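Local coordinates for protein nitrite transporter NirC (Salmonella enterica subsp. enterica serovar Typhimurium, PDB 4FC4) that carries nitrite across the bacterial cytoplasmic membrane in both directions, as a pentameric channel of the formate/nitrite transporter family, at residues Thr84-Ala93 with Gly237-Tyr247; Lys156-Ala167 with Cys186-His197. All coordinates share one frame; numbering follows the deposited sequence.

Contact 1 (Thr84-Ala93 with Gly237-Tyr247); sequences TMFLTLGVKA and GVVFMGLGYWY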
loop_
_atom_site.group_PDB
_atom_site.type_symbol
_atom_site.label_atom_id
_atom_site.label_comp_id
_atom_site.label_asym_id
_atom_site.label_seq_id
_atom_site.Cartn_x
_atom_site.Cartn_y
_atom_site.Cartn_z
ATOM N N THR B 84 -5.480 17.147 24.524
ATOM C CA THR B 84 -6.793 17.816 24.690
ATOM C C THR B 84 -7.943 16.797 24.838
ATOM O O THR B 84 -8.841 16.994 25.726
ATOM C CB THR B 84 -7.158 18.828 23.584
ATOM O OG1 THR B 84 -7.342 18.137 22.365
ATOM C CG2 THR B 84 -6.134 19.919 23.431
ATOM N N MET B 85 -7.917 15.745 23.976
ATOM C CA MET B 85 -8.853 14.594 24.074
ATOM C C MET B 85 -8.633 13.698 25.292
ATOM O O MET B 85 -9.593 13.423 26.020
ATOM C CB MET B 85 -8.847 13.727 22.819
ATOM C CG MET B 85 -9.824 12.546 22.812
ATOM S SD MET B 85 -9.682 11.672 21.206
ATOM C CE MET B 85 -8.170 10.738 21.411
ATOM N N PHE B 86 -7.390 13.278 25.535
ATOM C CA PHE B 86 -7.108 12.259 26.544
ATOM C C PHE B 86 -7.543 12.770 27.914
ATOM O O PHE B 86 -8.268 12.083 28.707
ATOM C CB PHE B 86 -5.595 11.891 26.574
ATOM C CG PHE B 86 -5.118 11.028 25.411
ATOM C CD1 PHE B 86 -5.715 9.791 25.118
ATOM C CD2 PHE B 86 -4.033 11.441 24.612
ATOM C CE1 PHE B 86 -5.247 8.992 24.050
ATOM C CE2 PHE B 86 -3.568 10.655 23.545
ATOM C CZ PHE B 86 -4.179 9.441 23.256
ATOM N N LEU B 87 -7.077 13.988 28.196
ATOM C CA LEU B 87 -7.315 14.614 29.474
ATOM C C LEU B 87 -8.793 14.886 29.701
ATOM O O LEU B 87 -9.266 14.789 30.820
ATOM C CB LEU B 87 -6.462 15.862 29.628
ATOM C CG LEU B 87 -4.952 15.622 29.489
ATOM C CD1 LEU B 87 -4.212 16.906 29.795
ATOM C CD2 LEU B 87 -4.457 14.547 30.447
ATOM N N THR B 88 -9.531 15.161 28.633
ATOM C CA THR B 88 -10.958 15.437 28.748
ATOM C C THR B 88 -11.657 14.174 29.261
ATOM O O THR B 88 -12.381 14.218 30.300
ATOM C CB THR B 88 -11.546 15.894 27.386
ATOM O OG1 THR B 88 -11.124 17.246 27.138
ATOM C CG2 THR B 88 -13.073 15.814 27.378
ATOM N N LEU B 89 -11.417 13.072 28.543
ATOM C CA LEU B 89 -11.926 11.760 28.900
ATOM C C LEU B 89 -11.466 11.378 30.292
ATOM O O LEU B 89 -12.228 10.773 31.044
ATOM C CB LEU B 89 -11.525 10.689 27.846
ATOM C CG LEU B 89 -12.266 10.922 26.518
ATOM C CD1 LEU B 89 -11.822 10.005 25.393
ATOM C CD2 LEU B 89 -13.764 10.753 26.731
ATOM N N GLY B 90 -10.232 11.723 30.652
ATOM C CA GLY B 90 -9.733 11.501 32.033
ATOM C C GLY B 90 -10.540 12.237 33.100
ATOM O O GLY B 90 -10.935 11.632 34.125
ATOM N N VAL B 91 -10.829 13.520 32.858
ATOM C CA VAL B 91 -11.677 14.289 33.809
ATOM C C VAL B 91 -13.063 13.646 33.879
ATOM O O VAL B 91 -13.585 13.403 34.965
ATOM C CB VAL B 91 -11.753 15.807 33.444
ATOM C CG1 VAL B 91 -12.751 16.543 34.321
ATOM C CG2 VAL B 91 -10.363 16.459 33.531
ATOM N N LYS B 92 -13.632 13.332 32.718
ATOM C CA LYS B 92 -14.969 12.731 32.644
ATOM C C LYS B 92 -15.043 11.345 33.344
ATOM O O LYS B 92 -15.987 11.052 34.074
ATOM C CB LYS B 92 -15.452 12.695 31.170
ATOM C CG LYS B 92 -16.146 13.988 30.699
ATOM C CD LYS B 92 -17.601 13.997 31.182
ATOM C CE LYS B 92 -18.161 15.390 31.411
ATOM N NZ LYS B 92 -18.856 15.416 32.709
ATOM N N ALA B 93 -14.019 10.506 33.177
ATOM C CA ALA B 93 -13.988 9.191 33.828
ATOM C C ALA B 93 -13.661 9.254 35.316
ATOM O O ALA B 93 -13.879 8.288 36.041
ATOM C CB ALA B 93 -12.978 8.307 33.140
ATOM N N GLY B 237 -10.778 18.644 20.172
ATOM C CA GLY B 237 -10.237 17.593 21.014
ATOM C C GLY B 237 -11.112 17.380 22.223
ATOM O O GLY B 237 -11.524 16.263 22.497
ATOM N N VAL B 238 -11.411 18.466 22.938
ATOM C CA VAL B 238 -12.205 18.439 24.170
ATOM C C VAL B 238 -13.671 18.068 23.882
ATOM O O VAL B 238 -14.224 17.188 24.540
ATOM C CB VAL B 238 -12.104 19.802 24.930
ATOM C CG1 VAL B 238 -13.043 19.878 26.143
ATOM C CG2 VAL B 238 -10.657 20.058 25.341
ATOM N N VAL B 239 -14.280 18.716 22.883
ATOM C CA VAL B 239 -15.744 18.673 22.711
ATOM C C VAL B 239 -16.175 17.657 21.662
ATOM O O VAL B 239 -16.939 16.732 21.969
ATOM C CB VAL B 239 -16.373 20.061 22.420
ATOM C CG1 VAL B 239 -17.870 19.930 22.183
ATOM C CG2 VAL B 239 -16.145 21.042 23.562
ATOM N N PHE B 240 -15.689 17.812 20.429
ATOM C CA PHE B 240 -16.157 16.924 19.353
ATOM C C PHE B 240 -15.711 15.504 19.617
ATOM O O PHE B 240 -16.447 14.584 19.285
ATOM C CB PHE B 240 -15.683 17.310 17.948
ATOM C CG PHE B 240 -15.958 18.717 17.553
ATOM C CD1 PHE B 240 -16.906 19.513 18.221
ATOM C CD2 PHE B 240 -15.280 19.261 16.450
ATOM C CE1 PHE B 240 -17.144 20.829 17.818
ATOM C CE2 PHE B 240 -15.520 20.573 16.046
ATOM C CZ PHE B 240 -16.449 21.362 16.718
ATOM N N MET B 241 -14.516 15.318 20.181
ATOM C CA MET B 241 -14.023 13.970 20.402
ATOM C C MET B 241 -14.230 13.537 21.842
ATOM O O MET B 241 -14.968 12.581 22.096
ATOM C CB MET B 241 -12.576 13.762 19.904
ATOM C CG MET B 241 -12.427 13.807 18.384
ATOM S SD MET B 241 -13.152 12.409 17.525
ATOM C CE MET B 241 -12.035 11.098 18.063
ATOM N N GLY B 242 -13.635 14.246 22.786
ATOM C CA GLY B 242 -13.792 13.893 24.202
ATOM C C GLY B 242 -15.244 13.826 24.626
ATOM O O GLY B 242 -15.769 12.761 25.056
ATOM N N LEU B 243 -15.919 14.959 24.508
ATOM C CA LEU B 243 -17.275 15.026 24.998
ATOM C C LEU B 243 -18.199 14.310 24.033
ATOM O O LEU B 243 -19.112 13.638 24.461
ATOM C CB LEU B 243 -17.689 16.471 25.224
ATOM C CG LEU B 243 -17.819 16.953 26.657
ATOM C CD1 LEU B 243 -16.677 16.470 27.531
ATOM C CD2 LEU B 243 -17.978 18.475 26.707
ATOM N N GLY B 244 -17.925 14.423 22.732
ATOM C CA GLY B 244 -18.659 13.638 21.715
ATOM C C GLY B 244 -18.784 12.158 22.045
ATOM O O GLY B 244 -19.886 11.621 22.169
ATOM N N TYR B 245 -17.648 11.500 22.227
ATOM C CA TYR B 245 -17.681 10.050 22.463
ATOM C C TYR B 245 -18.168 9.661 23.853
ATOM O O TYR B 245 -18.850 8.639 24.022
ATOM C CB TYR B 245 -16.382 9.372 22.074
ATOM C CG TYR B 245 -16.333 9.074 20.572
ATOM C CD1 TYR B 245 -17.124 8.062 20.040
ATOM C CD2 TYR B 245 -15.470 9.764 19.710
ATOM C CE1 TYR B 245 -17.100 7.733 18.689
ATOM C CE2 TYR B 245 -15.418 9.427 18.330
ATOM C CZ TYR B 245 -16.265 8.422 17.839
ATOM O OH TYR B 245 -16.315 8.056 16.535
ATOM N N TRP B 246 -17.882 10.519 24.827
ATOM C CA TRP B 246 -18.478 10.386 26.151
ATOM C C TRP B 246 -19.990 10.308 26.099
ATOM O O TRP B 246 -20.560 9.379 26.624
ATOM C CB TRP B 246 -18.016 11.483 27.103
ATOM C CG TRP B 246 -18.540 11.241 28.495
ATOM C CD1 TRP B 246 -19.668 11.816 29.099
ATOM C CD2 TRP B 246 -17.996 10.307 29.503
ATOM N NE1 TRP B 246 -19.833 11.329 30.360
ATOM C CE2 TRP B 246 -18.870 10.411 30.666
ATOM C CE3 TRP B 246 -16.909 9.431 29.548
ATOM C CZ2 TRP B 246 -18.640 9.673 31.832
ATOM C CZ3 TRP B 246 -16.695 8.674 30.722
ATOM C CH2 TRP B 246 -17.541 8.805 31.847
ATOM N N TYR B 247 -20.662 11.234 25.418
ATOM C CA TYR B 247 -22.143 11.156 25.355
ATOM C C TYR B 247 -22.711 10.156 24.340
ATOM O O TYR B 247 -23.913 10.011 24.266
ATOM C CB TYR B 247 -22.757 12.536 25.166
ATOM C CG TYR B 247 -22.516 13.386 26.371
ATOM C CD1 TYR B 247 -23.245 13.165 27.563
ATOM C CD2 TYR B 247 -21.533 14.384 26.357
ATOM C CE1 TYR B 247 -23.022 13.925 28.704
ATOM C CE2 TYR B 247 -21.313 15.164 27.494
ATOM C CZ TYR B 247 -22.059 14.924 28.654
ATOM O OH TYR B 247 -21.810 15.670 29.769
#
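T88 OG1 is held between its own helix and V238 of the facing one. It donates a 2.7 Å hydrogen bond to T84 O one turn earlier, meeting the carbonyl nearly head-on (C=O...O angle 167°), while V238 of the facing helix lies against the same oxygen, its CG2 3.4 Å from T88 OG1. A chi1 of -75° puts the hydroxyl of T88 beside the backbone N and CG2 anti to it, from where CG2 meets V238 O and L243 CD1. The pair illustrates how glycines let helices come close. Helices 84-93 and 237-247 approach to 8.0 Å between axes, crossing at -50°, because G237 and G242 present bare backbone: T84 OG1, itself hydrogen-bonded to T81 O, rests 3.2 Å from G237 CA, and L89 CD2 reaches to 3.3 Å from G242 O. M85 CA makes a CH...O contact with G237 O, and M85 SD packs on M241 CB. Both glycines lie in a wider pi-type turn at 237-243, where G242 N bonds to G237 O. Toward the helix ends the packing changes character: the bent chain of K92 lies over one face of the W246 indole, its CD 3.6 Å from the centroid of the five-membered ring, and A93 borders the same ring. Helix 98-125 packs on T88 through M101, helix 3-22 touches L89 and A93, and helix 150-172 covers M241, whereas Y245 and F240 of the longer helix reach a second subunit.

Contact 2 (Lys156-Ala167 with Cys186-His197); sequences KGALCNWLVCLA and CLLAFIASGYEH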
loop_
_atom_site.group_PDB
_atom_site.type_symbol
_atom_site.label_atom_id
_atom_site.label_comp_id
_atom_site.label_asym_id
_atom_site.label_seq_id
_atom_site.Cartn_x
_atom_site.Cartn_y
_atom_site.Cartn_z
ATOM N N LYS B 156 -10.419 26.357 11.334
ATOM C CA LYS B 156 -9.500 25.470 10.703
ATOM C C LYS B 156 -8.735 24.620 11.688
ATOM O O LYS B 156 -8.440 23.415 11.419
ATOM C CB LYS B 156 -8.562 26.227 9.802
ATOM C CG LYS B 156 -9.045 26.181 8.393
ATOM C CD LYS B 156 -8.738 27.497 7.771
ATOM C CE LYS B 156 -7.500 27.381 6.932
ATOM N NZ LYS B 156 -7.771 28.171 5.708
ATOM N N GLY B 157 -8.394 25.231 12.813
ATOM C CA GLY B 157 -7.766 24.496 13.895
ATOM C C GLY B 157 -8.740 23.492 14.519
ATOM O O GLY B 157 -8.363 22.368 14.890
ATOM N N ALA B 158 -10.011 23.869 14.604
ATOM C CA ALA B 158 -11.005 22.920 15.103
ATOM C C ALA B 158 -11.108 21.758 14.107
ATOM O O ALA B 158 -11.029 20.600 14.516
ATOM C CB ALA B 158 -12.354 23.593 15.369
ATOM N N LEU B 159 -11.186 22.048 12.807
ATOM C CA LEU B 159 -11.326 20.965 11.833
ATOM C C LEU B 159 -10.066 20.022 11.778
ATOM O O LEU B 159 -10.167 18.799 11.647
ATOM C CB LEU B 159 -11.640 21.549 10.477
ATOM C CG LEU B 159 -13.083 21.983 10.233
ATOM C CD1 LEU B 159 -13.094 22.968 9.077
ATOM C CD2 LEU B 159 -14.054 20.836 9.958
ATOM N N CYS B 160 -8.884 20.611 11.894
ATOM C CA CYS B 160 -7.679 19.848 11.962
ATOM C C CYS B 160 -7.696 18.783 13.098
ATOM O O CYS B 160 -7.494 17.598 12.833
ATOM C CB CYS B 160 -6.474 20.788 12.131
ATOM S SG CYS B 160 -4.998 19.829 12.524
ATOM N N ASN B 161 -7.952 19.214 14.330
ATOM C CA ASN B 161 -7.768 18.361 15.484
ATOM C C ASN B 161 -8.842 17.318 15.640
ATOM O O ASN B 161 -8.647 16.278 16.280
ATOM C CB ASN B 161 -7.611 19.161 16.793
ATOM C CG ASN B 161 -6.755 18.408 17.802
ATOM O OD1 ASN B 161 -5.903 17.683 17.372
ATOM N ND2 ASN B 161 -6.999 18.555 19.145
ATOM N N TRP B 162 -9.989 17.603 15.068
ATOM C CA TRP B 162 -10.982 16.571 14.837
ATOM C C TRP B 162 -10.283 15.434 14.158
ATOM O O TRP B 162 -10.329 14.300 14.649
ATOM C CB TRP B 162 -12.117 17.101 13.951
ATOM C CG TRP B 162 -13.433 16.428 14.290
ATOM C CD1 TRP B 162 -13.617 15.295 15.080
ATOM C CD2 TRP B 162 -14.770 16.799 13.848
ATOM N NE1 TRP B 162 -14.929 14.959 15.168
ATOM C CE2 TRP B 162 -15.684 15.817 14.442
ATOM C CE3 TRP B 162 -15.295 17.835 13.083
ATOM C CZ2 TRP B 162 -17.094 15.897 14.270
ATOM C CZ3 TRP B 162 -16.703 17.898 12.889
ATOM C CH2 TRP B 162 -17.570 16.944 13.463
ATOM N N LEU B 163 -9.598 15.736 13.045
ATOM C CA LEU B 163 -9.051 14.709 12.199
ATOM C C LEU B 163 -7.856 14.030 12.903
ATOM O O LEU B 163 -7.737 12.817 12.892
ATOM C CB LEU B 163 -8.666 15.252 10.791
ATOM C CG LEU B 163 -9.860 15.227 9.843
ATOM C CD1 LEU B 163 -9.673 16.099 8.590
ATOM C CD2 LEU B 163 -10.201 13.770 9.474
ATOM N N VAL B 164 -6.980 14.817 13.517
ATOM C CA VAL B 164 -5.817 14.251 14.198
ATOM C C VAL B 164 -6.234 13.394 15.441
ATOM O O VAL B 164 -5.733 12.257 15.601
ATOM C CB VAL B 164 -4.787 15.349 14.553
ATOM C CG1 VAL B 164 -3.570 14.731 15.260
ATOM C CG2 VAL B 164 -4.430 16.108 13.294
ATOM N N CYS B 165 -7.127 13.931 16.294
ATOM C CA CYS B 165 -7.769 13.094 17.315
ATOM C C CYS B 165 -8.527 11.890 16.760
ATOM O O CYS B 165 -8.561 10.844 17.402
ATOM C CB CYS B 165 -8.675 13.904 18.207
ATOM S SG CYS B 165 -7.675 14.914 19.316
ATOM N N LEU B 166 -9.142 12.015 15.584
ATOM C CA LEU B 166 -9.766 10.858 14.977
ATOM C C LEU B 166 -8.717 9.770 14.660
ATOM O O LEU B 166 -8.982 8.578 14.846
ATOM C CB LEU B 166 -10.594 11.239 13.742
ATOM C CG LEU B 166 -12.008 11.696 14.172
ATOM C CD1 LEU B 166 -12.659 12.626 13.136
ATOM C CD2 LEU B 166 -12.910 10.516 14.525
ATOM N N ALA B 167 -7.513 10.184 14.233
ATOM C CA ALA B 167 -6.441 9.263 13.930
ATOM C C ALA B 167 -5.997 8.593 15.234
ATOM O O ALA B 167 -5.818 7.383 15.301
ATOM C CB ALA B 167 -5.297 10.013 13.269
ATOM N N CYS B 186 -5.904 10.396 7.941
ATOM C CA CYS B 186 -6.361 11.632 8.603
ATOM C C CYS B 186 -5.448 12.795 8.325
ATOM O O CYS B 186 -5.900 13.924 8.214
ATOM C CB CYS B 186 -6.452 11.433 10.114
ATOM S SG CYS B 186 -7.828 10.386 10.513
ATOM N N LEU B 187 -4.147 12.510 8.268
ATOM C CA LEU B 187 -3.183 13.538 7.904
ATOM C C LEU B 187 -3.269 13.919 6.395
ATOM O O LEU B 187 -3.192 15.093 6.094
ATOM C CB LEU B 187 -1.778 13.124 8.365
ATOM C CG LEU B 187 -1.517 13.449 9.844
ATOM C CD1 LEU B 187 -2.615 12.898 10.775
ATOM C CD2 LEU B 187 -0.121 12.934 10.217
ATOM N N LEU B 188 -3.461 12.968 5.458
ATOM C CA LEU B 188 -3.914 13.366 4.083
ATOM C C LEU B 188 -5.027 14.436 4.140
ATOM O O LEU B 188 -4.964 15.501 3.498
ATOM C CB LEU B 188 -4.394 12.156 3.291
ATOM C CG LEU B 188 -4.981 12.367 1.888
ATOM C CD1 LEU B 188 -4.034 13.139 0.964
ATOM C CD2 LEU B 188 -5.257 11.023 1.262
ATOM N N ALA B 189 -6.039 14.146 4.957
ATOM C CA ALA B 189 -7.261 14.899 4.953
ATOM C C ALA B 189 -7.018 16.298 5.584
ATOM O O ALA B 189 -7.475 17.286 5.011
ATOM C CB ALA B 189 -8.379 14.156 5.713
ATOM N N PHE B 190 -6.347 16.400 6.723
ATOM C CA PHE B 190 -6.241 17.732 7.317
ATOM C C PHE B 190 -5.314 18.648 6.531
ATOM O O PHE B 190 -5.639 19.816 6.309
ATOM C CB PHE B 190 -5.996 17.690 8.827
ATOM C CG PHE B 190 -4.598 18.065 9.249
ATOM C CD1 PHE B 190 -4.113 19.397 9.110
ATOM C CD2 PHE B 190 -3.768 17.113 9.860
ATOM C CE1 PHE B 190 -2.811 19.713 9.488
ATOM C CE2 PHE B 190 -2.499 17.462 10.265
ATOM C CZ PHE B 190 -2.009 18.745 10.069
ATOM N N ILE B 191 -4.163 18.129 6.080
ATOM C CA ILE B 191 -3.197 18.966 5.342
ATOM C C ILE B 191 -3.837 19.351 3.997
ATOM O O ILE B 191 -3.927 20.537 3.664
ATOM C CB ILE B 191 -1.851 18.215 5.087
ATOM C CG1 ILE B 191 -1.072 17.966 6.381
ATOM C CG2 ILE B 191 -0.987 18.956 4.056
ATOM C CD1 ILE B 191 -0.242 19.175 6.807
ATOM N N ALA B 192 -4.262 18.355 3.221
ATOM C CA ALA B 192 -4.830 18.635 1.907
ATOM C C ALA B 192 -6.081 19.517 1.942
ATOM O O ALA B 192 -6.315 20.255 1.016
ATOM C CB ALA B 192 -5.082 17.336 1.092
ATOM N N SER B 193 -6.879 19.477 3.000
ATOM C CA SER B 193 -8.085 20.303 3.034
ATOM C C SER B 193 -7.769 21.761 3.408
ATOM O O SER B 193 -8.659 22.575 3.371
ATOM C CB SER B 193 -9.102 19.733 4.038
ATOM O OG SER B 193 -9.504 18.400 3.731
ATOM N N GLY B 194 -6.540 22.086 3.814
ATOM C CA GLY B 194 -6.232 23.439 4.348
ATOM C C GLY B 194 -6.298 23.588 5.879
ATOM O O GLY B 194 -6.229 24.705 6.369
ATOM N N TYR B 195 -6.426 22.517 6.682
ATOM C CA TYR B 195 -6.666 22.774 8.125
ATOM C C TYR B 195 -5.358 23.108 8.951
ATOM O O TYR B 195 -4.259 22.892 8.496
ATOM C CB TYR B 195 -7.482 21.662 8.773
ATOM C CG TYR B 195 -8.754 21.298 8.064
ATOM C CD1 TYR B 195 -9.561 22.267 7.448
ATOM C CD2 TYR B 195 -9.163 19.949 7.999
ATOM C CE1 TYR B 195 -10.744 21.913 6.799
ATOM C CE2 TYR B 195 -10.331 19.583 7.350
ATOM C CZ TYR B 195 -11.125 20.561 6.768
ATOM O OH TYR B 195 -12.266 20.154 6.127
ATOM N N GLU B 196 -5.491 23.634 10.152
ATOM C CA GLU B 196 -4.332 24.208 10.894
ATOM C C GLU B 196 -3.963 23.347 12.108
ATOM O O GLU B 196 -4.815 23.117 12.992
ATOM C CB GLU B 196 -4.679 25.641 11.411
ATOM C CG GLU B 196 -4.768 26.769 10.371
ATOM C CD GLU B 196 -3.441 27.121 9.704
ATOM O OE1 GLU B 196 -2.540 27.796 10.281
ATOM O OE2 GLU B 196 -3.295 26.678 8.566
ATOM N N HIS B 197 -2.713 22.889 12.179
ATOM C CA HIS B 197 -2.251 22.105 13.336
ATOM C C HIS B 197 -1.323 22.964 14.148
ATOM O O HIS B 197 -0.337 23.445 13.623
ATOM C CB HIS B 197 -1.578 20.772 12.881
ATOM C CG HIS B 197 -1.288 19.824 14.024
ATOM N ND1 HIS B 197 -0.049 19.528 14.406
ATOM C CD2 HIS B 197 -2.159 19.151 14.921
ATOM C CE1 HIS B 197 -0.094 18.703 15.510
ATOM N NE2 HIS B 197 -1.395 18.457 15.797
#
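C160 SG sits over the centre of the F190 ring, 3.6 Å from its centroid, in a sulfur-aromatic contact at the heart of an antiparallel helical hairpin. Helices 150-172 and 177-192 of the transporter fold pair here, their segments 156-167 and 186-192 running at 172°. The second ends in a Schellman motif at G194, after which the extended residues Y195-H197 turn back along the first. With its SG anti to the backbone N (chi1 169°), C160 also meets H197 at the imidazole edge. H197 is fixed at both ring nitrogens, ND1 capping A200 N and NE2 bonded to T81 OG1; the two are probably the pore histidine and threonine, as in other FNT channels. L159 lays CB over the centre of the Y195 ring, while L163 CD1 abuts the ring edge and A189. V164 CG2 touches F190, and A167 CB meets C186 CB at 3.6 Å. Against this tight core, the partly exposed, repeatedly bent K156 chain is looser: its NZ stands 5.5 Å from E196 OE2, which instead forms a salt bridge with K145. The backbones are joined by one weak but nearly straight bond, E196 N to K156 O, 3.2 Å long with an N-H...O angle of 173°.

Overall arrangement
Contact 2 is nested in the chain loop that contact 1 closes, and the two centres lie about 17 Å apart. They nevertheless touch directly: M241 of contact 1 packs with SD 3.6 Å from L166 CD2 of contact 2, and the rings of F240 and W162 meet with planes at about 50°. T81, just before 84-93, is a shared polar partner, its O accepting from T84 OG1 and N161 ND2. The T81-H197 pair probably marks the middle of the ion path, contact 2 containing the histidine and contact 1 beginning just after the threonine. Both contacts also border the second subunit, M241 and L166 each packing on Y37 of that subunit.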